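Local coordinates for putative immunoglobulin-blocking virulence protein (Mycoplasma mycoides subsp. capri, PDB 7ADK) that probably blocks host immunoglobulin as a mycoplasma virulence factor, working in complex with a lipoprotein chain, at residues I677-I688 with L704-L714. Numbering follows the deposited sequence.
Sequences IHFSNGNNTTSI and LDKYFEYNESL
The backbone N-H of Ile677 is hydrogen-bonded to the carbonyl O of Tyr710, 2.9 Å from Ile677 N. Strand 676-679 is the last of five short parallel strands stacked in sequence order, an arrangement reminiscent of leucine-rich repeats. Helices 698-709 and 712-715 pack beside it, joined by a turn in which Asn711 takes the N-cap position. Over 677-679 and 704-709 the axes come within 9.0 Å, and the directions of these two short pieces differ by 71°.

Beside that bond, Ile677 lays CG1 against Tyr710 CB and carries CD1 on to the helix backbone, 4.0 Å from Tyr707 CA. Phe679 reaches Leu714, whose CD1 lies 3.8 Å from Phe679 CE2, while Tyr707 CD1 sits at the edge of the Phe679 ring. Phe650 meets both the Phe679 and Tyr707 rings, and the phenol oxygen of Tyr707 is hydrogen-bonded to the carbonyl of Lys618.

Past the strand, the chain doubles back through 680-687. Asn681 and Asn684 pair their amides, with Asn684 ND2 2.8 Å from Asn681 OD1 and Asn681 ND2 3.0 Å from Asn684 OD1, a reciprocal pair that should restrain both amides; Asn645 ND2 also bonds Asn684 OD1. Thr685 brings its methyl CG2 to Ser713, and its hydroxyl bonds to the Glu258 carbonyl of the lipoprotein chain, so this turn also faces the partner protein.

Ile688 closes the apolar layer. Its CG1 lies anti to the carbonyl carbon and its chain is extended (chi2 -178°), carrying CD1 in among Leu704, Tyr707 and Phe708. There CD1 makes a CH-pi contact over one face of the Phe708 ring, 3.8 Å from the centroid and 19° off the normal.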
loop_
_atom_site.group_PDB
_atom_site.type_symbol
_atom_site.label_atom_id
_atom_site.label_comp_id
_atom_site.label_asym_id
_atom_site.label_seq_id
_atom_site.Cartn_x
_atom_site.Cartn_y
_atom_site.Cartn_z
ATOM N N ILE A 677 16.395 15.537 -3.290
ATOM C CA ILE A 677 15.535 16.610 -3.774
ATOM C C ILE A 677 14.268 15.963 -4.329
ATOM O O ILE A 677 14.332 14.918 -4.966
ATOM C CB ILE A 677 16.247 17.537 -4.783
ATOM C CG1 ILE A 677 17.442 18.262 -4.146
ATOM C CG2 ILE A 677 15.268 18.573 -5.352
ATOM C CD1 ILE A 677 18.355 18.951 -5.140
ATOM N N HIS A 678 13.129 16.590 -4.082
ATOM C CA HIS A 678 11.797 16.182 -4.537
ATOM C C HIS A 678 11.046 17.351 -5.169
ATOM O O HIS A 678 11.304 18.502 -4.839
ATOM C CB HIS A 678 10.968 15.667 -3.363
ATOM C CG HIS A 678 11.345 14.326 -2.824
ATOM N ND1 HIS A 678 10.951 13.096 -3.350
ATOM C CD2 HIS A 678 11.993 14.119 -1.655
ATOM C CE1 HIS A 678 11.378 12.173 -2.478
ATOM N NE2 HIS A 678 12.010 12.765 -1.457
ATOM N N PHE A 679 10.049 17.070 -5.997
ATOM C CA PHE A 679 9.153 18.074 -6.570
ATOM C C PHE A 679 7.686 17.696 -6.382
ATOM O O PHE A 679 7.340 16.520 -6.457
ATOM C CB PHE A 679 9.484 18.289 -8.045
ATOM C CG PHE A 679 10.852 18.862 -8.321
ATOM C CD1 PHE A 679 11.098 20.209 -8.047
ATOM C CD2 PHE A 679 11.884 18.062 -8.834
ATOM C CE1 PHE A 679 12.367 20.752 -8.268
ATOM C CE2 PHE A 679 13.159 18.602 -9.048
ATOM C CZ PHE A 679 13.402 19.949 -8.762
ATOM N N SER A 680 6.801 18.671 -6.199
ATOM C CA SER A 680 5.371 18.433 -5.930
ATOM C C SER A 680 4.599 17.640 -7.001
ATOM O O SER A 680 3.584 17.022 -6.695
ATOM C CB SER A 680 4.671 19.773 -5.712
ATOM O OG SER A 680 5.292 20.500 -4.690
ATOM N N ASN A 681 5.081 17.611 -8.241
ATOM C CA ASN A 681 4.479 16.908 -9.373
ATOM C C ASN A 681 5.035 15.485 -9.628
ATOM O O ASN A 681 4.271 14.566 -9.903
ATOM C CB ASN A 681 4.615 17.811 -10.614
ATOM C CG ASN A 681 6.042 18.133 -10.990
ATOM O OD1 ASN A 681 6.954 18.034 -10.191
ATOM N ND2 ASN A 681 6.306 18.458 -12.222
ATOM N N GLY A 682 6.358 15.290 -9.605
ATOM C CA GLY A 682 7.059 14.094 -10.108
ATOM C C GLY A 682 7.160 13.892 -11.641
ATOM O O GLY A 682 7.879 13.007 -12.088
ATOM N N ASN A 683 6.518 14.734 -12.469
ATOM C CA ASN A 683 6.576 14.742 -13.946
ATOM C C ASN A 683 7.873 15.316 -14.547
ATOM O O ASN A 683 7.930 15.557 -15.749
ATOM C CB ASN A 683 5.345 15.486 -14.522
ATOM C CG ASN A 683 4.030 14.770 -14.284
ATOM O OD1 ASN A 683 3.666 14.482 -13.161
ATOM N ND2 ASN A 683 3.310 14.411 -15.314
ATOM N N ASN A 684 8.910 15.548 -13.750
ATOM C CA ASN A 684 10.127 16.286 -14.122
ATOM C C ASN A 684 11.131 15.506 -14.988
ATOM O O ASN A 684 12.343 15.650 -14.846
ATOM C CB ASN A 684 10.786 16.872 -12.876
ATOM C CG ASN A 684 9.765 17.532 -12.008
ATOM O OD1 ASN A 684 9.289 18.613 -12.282
ATOM N ND2 ASN A 684 9.317 16.858 -10.990
ATOM N N THR A 685 10.623 14.631 -15.856
ATOM C CA THR A 685 11.397 13.832 -16.814
ATOM C C THR A 685 11.685 14.600 -18.106
ATOM O O THR A 685 12.386 14.103 -18.987
ATOM C CB THR A 685 10.706 12.489 -17.102
ATOM O OG1 THR A 685 9.437 12.687 -17.680
ATOM C CG2 THR A 685 10.503 11.664 -15.828
ATOM N N THR A 686 11.209 15.837 -18.239
ATOM C CA THR A 686 11.858 16.848 -19.094
ATOM C C THR A 686 12.912 17.610 -18.267
ATOM O O THR A 686 13.084 17.414 -17.066
ATOM C CB THR A 686 10.797 17.729 -19.794
ATOM O OG1 THR A 686 10.077 16.902 -20.673
ATOM C CG2 THR A 686 11.298 18.875 -20.676
ATOM N N SER A 687 13.719 18.419 -18.930
ATOM C CA SER A 687 14.952 18.978 -18.399
ATOM C C SER A 687 14.807 19.945 -17.222
ATOM O O SER A 687 13.751 20.511 -16.961
ATOM C CB SER A 687 15.624 19.750 -19.540
ATOM O OG SER A 687 15.611 19.005 -20.738
ATOM N N ILE A 688 15.937 20.266 -16.600
ATOM C CA ILE A 688 16.090 21.560 -15.933
ATOM C C ILE A 688 16.174 22.625 -17.033
ATOM O O ILE A 688 17.118 22.618 -17.826
ATOM C CB ILE A 688 17.345 21.577 -15.050
ATOM C CG1 ILE A 688 17.207 20.528 -13.935
ATOM C CG2 ILE A 688 17.587 22.982 -14.483
ATOM C CD1 ILE A 688 18.382 20.511 -12.970
ATOM N N LEU A 704 24.219 22.913 -10.085
ATOM C CA LEU A 704 23.502 22.241 -11.167
ATOM C C LEU A 704 23.629 20.720 -11.054
ATOM O O LEU A 704 22.636 20.024 -11.259
ATOM C CB LEU A 704 23.994 22.778 -12.521
ATOM C CG LEU A 704 23.310 22.169 -13.755
ATOM C CD1 LEU A 704 21.810 22.404 -13.794
ATOM C CD2 LEU A 704 23.911 22.798 -15.002
ATOM N N ASP A 705 24.802 20.204 -10.655
ATOM C CA ASP A 705 25.010 18.766 -10.449
ATOM C C ASP A 705 24.024 18.165 -9.446
ATOM O O ASP A 705 23.428 17.119 -9.706
ATOM C CB ASP A 705 26.438 18.480 -9.971
ATOM C CG ASP A 705 27.543 18.878 -10.947
ATOM O OD1 ASP A 705 27.254 19.267 -12.099
ATOM O OD2 ASP A 705 28.726 18.735 -10.571
ATOM N N LYS A 706 23.769 18.865 -8.339
ATOM C CA LYS A 706 22.958 18.350 -7.232
ATOM C C LYS A 706 21.506 18.112 -7.616
ATOM O O LYS A 706 20.952 17.105 -7.198
ATOM C CB LYS A 706 23.043 19.268 -6.008
ATOM C CG LYS A 706 24.452 19.631 -5.529
ATOM C CD LYS A 706 25.485 18.500 -5.629
ATOM C CE LYS A 706 26.846 18.925 -5.084
ATOM N NZ LYS A 706 26.840 19.099 -3.623
ATOM N N TYR A 707 20.888 18.971 -8.428
ATOM C CA TYR A 707 19.527 18.725 -8.915
ATOM C C TYR A 707 19.414 17.474 -9.796
ATOM O O TYR A 707 18.357 16.863 -9.817
ATOM C CB TYR A 707 18.983 19.921 -9.693
ATOM C CG TYR A 707 18.666 21.171 -8.906
ATOM C CD1 TYR A 707 17.412 21.336 -8.287
ATOM C CD2 TYR A 707 19.603 22.211 -8.870
ATOM C CE1 TYR A 707 17.109 22.536 -7.622
ATOM C CE2 TYR A 707 19.295 23.413 -8.217
ATOM C CZ TYR A 707 18.054 23.579 -7.594
ATOM O OH TYR A 707 17.769 24.761 -7.009
ATOM N N PHE A 708 20.459 17.076 -10.524
ATOM C CA PHE A 708 20.443 15.820 -11.270
ATOM C C PHE A 708 20.783 14.621 -10.380
ATOM O O PHE A 708 20.154 13.581 -10.500
ATOM C CB PHE A 708 21.393 15.933 -12.467
ATOM C CG PHE A 708 20.899 16.876 -13.541
ATOM C CD1 PHE A 708 19.715 16.572 -14.231
ATOM C CD2 PHE A 708 21.632 18.020 -13.890
ATOM C CE1 PHE A 708 19.241 17.428 -15.232
ATOM C CE2 PHE A 708 21.173 18.870 -14.905
ATOM C CZ PHE A 708 19.969 18.580 -15.563
ATOM N N GLU A 709 21.727 14.749 -9.456
ATOM C CA GLU A 709 22.175 13.670 -8.587
ATOM C C GLU A 709 21.131 13.307 -7.519
ATOM O O GLU A 709 20.793 12.134 -7.365
ATOM C CB GLU A 709 23.520 14.062 -7.980
ATOM C CG GLU A 709 24.200 12.934 -7.214
ATOM C CD GLU A 709 25.513 13.374 -6.558
ATOM O OE1 GLU A 709 26.015 14.470 -6.839
ATOM O OE2 GLU A 709 26.063 12.619 -5.744
ATOM N N TYR A 710 20.596 14.290 -6.800
ATOM C CA TYR A 710 19.755 14.071 -5.624
ATOM C C TYR A 710 18.274 13.856 -5.956
ATOM O O TYR A 710 17.512 13.502 -5.066
ATOM C CB TYR A 710 19.960 15.231 -4.636
ATOM C CG TYR A 710 21.375 15.484 -4.120
ATOM C CD1 TYR A 710 22.393 14.518 -4.231
ATOM C CD2 TYR A 710 21.666 16.708 -3.491
ATOM C CE1 TYR A 710 23.687 14.785 -3.760
ATOM C CE2 TYR A 710 22.962 16.983 -3.015
ATOM C CZ TYR A 710 23.981 16.020 -3.161
ATOM O OH TYR A 710 25.246 16.283 -2.741
ATOM N N ASN A 711 17.833 14.065 -7.202
ATOM C CA ASN A 711 16.451 13.860 -7.627
ATOM C C ASN A 711 16.364 12.717 -8.636
ATOM O O ASN A 711 16.846 12.860 -9.755
ATOM C CB ASN A 711 15.911 15.162 -8.207
ATOM C CG ASN A 711 14.470 15.054 -8.621
ATOM O OD1 ASN A 711 13.553 15.238 -7.855
ATOM N ND2 ASN A 711 14.213 14.753 -9.854
ATOM N N GLU A 712 15.684 11.625 -8.278
ATOM C CA GLU A 712 15.599 10.391 -9.072
ATOM C C GLU A 712 15.186 10.636 -10.524
ATOM O O GLU A 712 15.882 10.245 -11.458
ATOM C CB GLU A 712 14.639 9.422 -8.357
ATOM C CG GLU A 712 14.470 8.035 -9.006
ATOM C CD GLU A 712 13.511 7.952 -10.214
ATOM O OE1 GLU A 712 13.714 7.060 -11.069
ATOM O OE2 GLU A 712 12.532 8.730 -10.297
ATOM N N SER A 713 14.076 11.341 -10.726
ATOM C CA SER A 713 13.444 11.449 -12.042
ATOM C C SER A 713 14.156 12.429 -12.982
ATOM O O SER A 713 13.780 12.555 -14.138
ATOM C CB SER A 713 11.958 11.752 -11.895
ATOM O OG SER A 713 11.398 11.054 -10.801
ATOM N N LEU A 714 15.203 13.093 -12.485
ATOM C CA LEU A 714 16.188 13.877 -13.233
ATOM C C LEU A 714 17.499 13.093 -13.438
ATOM O O LEU A 714 18.103 13.165 -14.507
ATOM C CB LEU A 714 16.447 15.202 -12.496
ATOM C CG LEU A 714 15.354 16.265 -12.646
ATOM C CD1 LEU A 714 15.642 17.423 -11.707
ATOM C CD2 LEU A 714 15.323 16.860 -14.035
#